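Local coordinates for cerato-platanin-like protein (Moniliophthora perniciosa, PDB 3SUL) that is of unknown function but belongs to the secreted cerato-platanin family of fungal proteins, which share a double-psi beta-barrel fold, at residues Glu58-Ile66 / His76-Phe87. Sequence-based numbering, arbitrary orientation.
Sequences ESCGTCYQI and HVVGVDVAGNGF
Tyr-64 and Phe-87 meet edge to face in the core of the double-psi beta barrel, on one side of the antiparallel hairpin formed by strands 63-68 and 73-80. Phe-87, which opens strand 87-89 after the chain has turned a corner at Asp-81, turns its CE1-CZ edge to one face of the tyrosine ring, with Phe-87 CZ 3.6 Å from Tyr-64 CG and the planes 68° apart. With CG beside its own backbone N (chi1 -64°), Tyr-64 lays its ring back along the hairpin, so that Val-77 O lies at the ring edge, in plane, and OH reaches Thr-51 as a hydrogen-bond partner. The face of Phe-87 is used as well: Ile-66 CD1 stands 3.5 Å above the ring centre, a CH-pi contact only 3° off the normal, and the same methyl touches Val-77 CG2 at 3.7 Å. Leu-6, Val-49 and Ala-112, from three further strands, also pack on Phe-87. Replacing Phe-87 by an alanine would probably open a gap between Tyr-64 and Ile-66, leaving the tyrosine face and the CD1 methyl without their shared partner. Reciprocal backbone bonds pair Tyr-64 with Val-77, and beyond them Gly-79 N donates to Thr-62 O in a nearly straight bond. The type II turn from Ser-59 to Thr-62 then brings Gly-61 N within 2.7 Å of Gly-79 O. Disulfides tie Cys-60 to Cys-24 and Cys-63 to Cys-120, at and just beyond this turn. On the other side of the hairpin His-76, in a non-hydrogen-bonded pair with Gln-65, runs alongside the glutamine chain, NE2 3.7 Å from Gln-65 CB and the amide nearly perpendicular to the imidazole. A water in the imidazole plane joins their ends, 2.7 Å from His-76 NE2 and donating to Gln-65 OE1 at 2.6 Å.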
ATOM      1  N   GLU A  58      11.549  -4.840   8.093  1.00 22.06           N
ATOM      2  CA  GLU A  58      12.495  -4.341   7.149  1.00 24.90           C
ATOM      3  C   GLU A  58      11.826  -3.986   5.800  1.00 22.76           C
ATOM      4  O   GLU A  58      12.384  -3.210   5.009  1.00 24.34           O
ATOM      5  CB  GLU A  58      13.616  -5.365   7.008  1.00 25.78           C
ATOM      6  CG  GLU A  58      14.982  -4.724   6.647  1.00 31.20           C
ATOM      7  CD  GLU A  58      15.762  -4.011   7.768  1.00 36.63           C
ATOM      8  OE1 GLU A  58      15.450  -4.122   8.990  1.00 33.21           O
ATOM      9  OE2 GLU A  58      16.705  -3.259   7.368  1.00 42.68           O
ATOM     10  N   SER A  59      10.635  -4.489   5.595  1.00 22.74           N
ATOM     11  CA  SER A  59       9.811  -4.213   4.411  1.00 21.33           C
ATOM     12  C   SER A  59       8.958  -2.933   4.601  1.00 20.59           C
ATOM     13  O   SER A  59       8.236  -2.540   3.699  1.00 18.42           O
ATOM     14  CB  SER A  59       8.849  -5.374   4.123  1.00 21.82           C
ATOM     15  OG  SER A  59       9.503  -6.464   3.452  1.00 24.59           O
ATOM     16  N   CYS A  60       8.968  -2.355   5.800  1.00 20.43           N
ATOM     17  CA  CYS A  60       8.170  -1.145   6.046  1.00 17.90           C
ATOM     18  C   CYS A  60       8.673  -0.053   5.123  1.00 16.28           C
ATOM     19  O   CYS A  60       9.888   0.198   5.008  1.00 17.31           O
ATOM     20  CB  CYS A  60       8.409  -0.629   7.469  1.00 19.59           C
ATOM     21  SG  CYS A  60       7.288  -1.456   8.550  1.00 20.67           S
ATOM     22  N   GLY A  61       7.731   0.645   4.470  1.00 15.12           N
ATOM     23  CA  GLY A  61       8.212   1.683   3.594  1.00 16.14           C
ATOM     24  C   GLY A  61       8.750   1.223   2.259  1.00 15.86           C
ATOM     25  O   GLY A  61       9.382   2.010   1.550  1.00 17.38           O
ATOM     26  N   THR A  62       8.539  -0.022   1.924  1.00 16.60           N
ATOM     27  CA  THR A  62       8.957  -0.454   0.579  1.00 15.57           C
ATOM     28  C   THR A  62       7.892  -0.112  -0.413  1.00 15.62           C
ATOM     29  O   THR A  62       6.730   0.041  -0.108  1.00 15.26           O
ATOM     30  CB  THR A  62       9.224  -1.971   0.544  1.00 17.39           C
ATOM     31  OG1 THR A  62       8.174  -2.677   1.205  1.00 19.48           O
ATOM     32  CG2 THR A  62      10.496  -2.164   1.212  1.00 16.96           C
ATOM     33  N   CYS A  63       8.312  -0.097  -1.640  1.00 12.67           N
ATOM     34  CA  CYS A  63       7.474   0.392  -2.734  1.00 14.27           C
ATOM     35  C   CYS A  63       7.151  -0.760  -3.733  1.00 14.55           C
ATOM     36  O   CYS A  63       8.056  -1.456  -4.207  1.00 15.19           O
ATOM     37  CB  CYS A  63       8.233   1.493  -3.362  1.00 13.95           C
ATOM     38  SG  CYS A  63       7.441   2.229  -4.830  1.00 15.13           S
ATOM     39  N   TYR A  64       5.887  -0.896  -4.059  1.00 12.79           N
ATOM     40  CA  TYR A  64       5.483  -1.956  -4.969  1.00 14.74           C
ATOM     41  C   TYR A  64       4.849  -1.347  -6.183  1.00 12.88           C
ATOM     42  O   TYR A  64       4.020  -0.407  -6.084  1.00 14.45           O
ATOM     43  CB  TYR A  64       4.494  -2.918  -4.339  1.00 16.61           C
ATOM     44  CG  TYR A  64       5.189  -3.594  -3.207  1.00 22.63           C
ATOM     45  CD1 TYR A  64       5.837  -4.859  -3.360  1.00 28.60           C
ATOM     46  CD2 TYR A  64       5.262  -2.944  -1.990  1.00 29.34           C
ATOM     47  CE1 TYR A  64       6.513  -5.441  -2.272  1.00 28.53           C
ATOM     48  CE2 TYR A  64       5.924  -3.506  -0.933  1.00 30.69           C
ATOM     49  CZ  TYR A  64       6.541  -4.744  -1.056  1.00 31.81           C
ATOM     50  OH  TYR A  64       7.188  -5.217   0.101  1.00 33.99           O
ATOM     51  N   GLN A  65       5.295  -1.827  -7.328  1.00 13.25           N
ATOM     52  CA  GLN A  65       4.630  -1.405  -8.526  1.00 14.83           C
ATOM     53  C   GLN A  65       3.640  -2.520  -8.760  1.00 15.20           C
ATOM     54  O   GLN A  65       4.033  -3.691  -8.888  1.00 17.58           O
ATOM     55  CB  GLN A  65       5.714  -1.251  -9.575  1.00 15.99           C
ATOM     56  CG  GLN A  65       5.198  -1.029 -10.908  1.00 19.36           C
ATOM     57  CD  GLN A  65       6.216  -1.475 -11.971  1.00 22.37           C
ATOM     58  OE1 GLN A  65       7.246  -0.861 -12.123  1.00 26.36           O
ATOM     59  NE2 GLN A  65       5.932  -2.582 -12.653  1.00 27.92           N
ATOM     60  N   ILE A  66       2.335  -2.170  -8.800  1.00 16.41           N
ATOM     61  CA  ILE A  66       1.244  -3.163  -8.841  1.00 16.05           C
ATOM     62  C   ILE A  66       0.419  -2.952 -10.080  1.00 17.13           C
ATOM     63  O   ILE A  66      -0.035  -1.850 -10.335  1.00 16.72           O
ATOM     64  CB  ILE A  66       0.304  -3.014  -7.693  1.00 16.85           C
ATOM     65  CG1 ILE A  66       1.072  -3.013  -6.370  1.00 17.90           C
ATOM     66  CG2 ILE A  66      -0.863  -4.054  -7.825  1.00 14.98           C
ATOM     67  CD1 ILE A  66       0.184  -2.986  -5.121  1.00 16.82           C
ATOM     68  N   HIS A  76       1.649   2.550  -7.783  1.00 14.47           N
ATOM     69  CA  HIS A  76       2.687   2.326  -6.800  1.00 13.39           C
ATOM     70  C   HIS A  76       2.115   2.409  -5.401  1.00 15.38           C
ATOM     71  O   HIS A  76       1.336   3.297  -5.065  1.00 15.32           O
ATOM     72  CB  HIS A  76       3.800   3.309  -7.002  1.00 14.49           C
ATOM     73  CG  HIS A  76       4.558   3.065  -8.264  1.00 16.71           C
ATOM     74  ND1 HIS A  76       4.176   3.596  -9.484  1.00 17.42           N
ATOM     75  CD2 HIS A  76       5.685   2.346  -8.497  1.00 21.73           C
ATOM     76  CE1 HIS A  76       5.044   3.204 -10.408  1.00 19.55           C
ATOM     77  NE2 HIS A  76       5.960   2.433  -9.837  1.00 20.28           N
ATOM     78  N   VAL A  77       2.435   1.436  -4.597  1.00 14.17           N
ATOM     79  CA  VAL A  77       1.957   1.389  -3.221  1.00 15.35           C
ATOM     80  C   VAL A  77       3.134   1.261  -2.282  1.00 13.58           C
ATOM     81  O   VAL A  77       4.052   0.463  -2.497  1.00 14.00           O
ATOM     82  CB  VAL A  77       0.918   0.221  -3.068  1.00 15.39           C
ATOM     83  CG1 VAL A  77       0.507   0.088  -1.600  1.00 18.60           C
ATOM     84  CG2 VAL A  77      -0.291   0.543  -3.983  1.00 15.83           C
ATOM     85  N   VAL A  78       3.097   2.037  -1.197  1.00 13.52           N
ATOM     86  CA  VAL A  78       4.117   1.931  -0.154  1.00 11.67           C
ATOM     87  C   VAL A  78       3.525   1.030   0.899  1.00 13.12           C
ATOM     88  O   VAL A  78       2.401   1.272   1.401  1.00 14.14           O
ATOM     89  CB  VAL A  78       4.413   3.249   0.485  1.00 13.62           C
ATOM     90  CG1 VAL A  78       5.460   3.074   1.630  1.00 11.33           C
ATOM     91  CG2 VAL A  78       4.992   4.120  -0.572  1.00 11.81           C
ATOM     92  N   GLY A  79       4.285   0.001   1.208  1.00 12.64           N
ATOM     93  CA  GLY A  79       3.830  -1.016   2.226  1.00 14.14           C
ATOM     94  C   GLY A  79       4.030  -0.359   3.594  1.00 14.12           C
ATOM     95  O   GLY A  79       5.108   0.127   3.910  1.00 15.70           O
ATOM     96  N   VAL A  80       2.957  -0.295   4.400  1.00 14.60           N
ATOM     97  CA  VAL A  80       3.099   0.375   5.689  1.00 16.10           C
ATOM     98  C   VAL A  80       2.445  -0.432   6.778  1.00 16.86           C
ATOM     99  O   VAL A  80       2.470  -0.013   7.914  1.00 16.04           O
ATOM    100  CB  VAL A  80       2.455   1.770   5.696  1.00 13.98           C
ATOM    101  CG1 VAL A  80       3.055   2.635   4.606  1.00 14.81           C
ATOM    102  CG2 VAL A  80       0.950   1.693   5.479  1.00 14.74           C
ATOM    103  N   ASP A  81       1.797  -1.540   6.419  1.00 17.89           N
ATOM    104  CA  ASP A  81       1.114  -2.311   7.450  1.00 17.52           C
ATOM    105  C   ASP A  81       1.087  -3.802   7.077  1.00 19.65           C
ATOM    106  O   ASP A  81       1.369  -4.196   5.977  1.00 19.24           O
ATOM    107  CB  ASP A  81      -0.301  -1.774   7.728  1.00 17.62           C
ATOM    108  CG  ASP A  81      -0.789  -2.176   9.115  1.00 19.15           C
ATOM    109  OD1 ASP A  81       0.048  -2.717   9.883  1.00 16.72           O
ATOM    110  OD2 ASP A  81      -1.960  -1.943   9.391  1.00 21.65           O
ATOM    111  N   VAL A  82       0.721  -4.617   8.033  1.00 20.72           N
ATOM    112  CA  VAL A  82       0.628  -6.061   7.830  1.00 22.09           C
ATOM    113  C   VAL A  82      -0.623  -6.364   7.023  1.00 22.14           C
ATOM    114  O   VAL A  82      -1.737  -5.897   7.337  1.00 23.77           O
ATOM    115  CB  VAL A  82       0.556  -6.733   9.221  1.00 21.15           C
ATOM    116  CG1 VAL A  82       0.383  -8.297   9.065  1.00 23.82           C
ATOM    117  CG2 VAL A  82       1.804  -6.442   9.980  1.00 18.36           C
ATOM    118  N   ALA A  83      -0.462  -7.127   5.924  1.00 24.72           N
ATOM    119  CA  ALA A  83      -1.658  -7.725   5.298  1.00 25.30           C
ATOM    120  C   ALA A  83      -1.495  -9.212   5.464  1.00 26.62           C
ATOM    121  O   ALA A  83      -0.364  -9.704   5.506  1.00 25.74           O
ATOM    122  CB  ALA A  83      -1.818  -7.373   3.843  1.00 25.03           C
ATOM    123  N   GLY A  84      -2.629  -9.892   5.612  1.00 28.29           N
ATOM    124  CA  GLY A  84      -2.632 -11.360   5.667  1.00 31.02           C
ATOM    125  C   GLY A  84      -2.288 -11.938   4.313  1.00 31.78           C
ATOM    126  O   GLY A  84      -1.405 -12.808   4.162  1.00 33.64           O
ATOM    127  N   ASN A  85      -2.973 -11.411   3.305  1.00 32.40           N
ATOM    128  CA  ASN A  85      -2.792 -11.939   1.986  1.00 31.80           C
ATOM    129  C   ASN A  85      -2.810 -10.844   0.942  1.00 30.09           C
ATOM    130  O   ASN A  85      -3.829 -10.093   0.739  1.00 29.47           O
ATOM    131  CB  ASN A  85      -3.838 -13.058   1.711  1.00 33.10           C
ATOM    132  CG  ASN A  85      -3.611 -13.751   0.394  1.00 35.18           C
ATOM    133  OD1 ASN A  85      -2.490 -14.139   0.069  1.00 39.94           O
ATOM    134  ND2 ASN A  85      -4.683 -13.907  -0.382  1.00 40.77           N
ATOM    135  N   GLY A  86      -1.669 -10.735   0.300  1.00 27.89           N
ATOM    136  CA  GLY A  86      -1.553  -9.852  -0.857  1.00 26.21           C
ATOM    137  C   GLY A  86      -1.435  -8.413  -0.371  1.00 23.66           C
ATOM    138  O   GLY A  86      -0.635  -8.117   0.475  1.00 24.45           O
ATOM    139  N   PHE A  87      -2.309  -7.569  -0.898  1.00 25.53           N
ATOM    140  CA  PHE A  87      -2.335  -6.146  -0.554  1.00 23.44           C
ATOM    141  C   PHE A  87      -3.718  -5.713  -0.131  1.00 23.70           C
ATOM    142  O   PHE A  87      -4.747  -6.170  -0.658  1.00 23.86           O
ATOM    143  CB  PHE A  87      -2.005  -5.303  -1.794  1.00 23.77           C
ATOM    144  CG  PHE A  87      -0.575  -5.410  -2.264  1.00 22.55           C
ATOM    145  CD1 PHE A  87       0.443  -4.646  -1.675  1.00 19.56           C
ATOM    146  CD2 PHE A  87      -0.240  -6.239  -3.323  1.00 24.58           C
ATOM    147  CE1 PHE A  87       1.811  -4.703  -2.102  1.00 24.38           C
ATOM    148  CE2 PHE A  87       1.130  -6.289  -3.771  1.00 24.07           C
ATOM    149  CZ  PHE A  87       2.147  -5.561  -3.132  1.00 23.42           C
TER
HETATM  150  O   HOH W   1       8.066   1.366 -11.130  1.00 30.79           O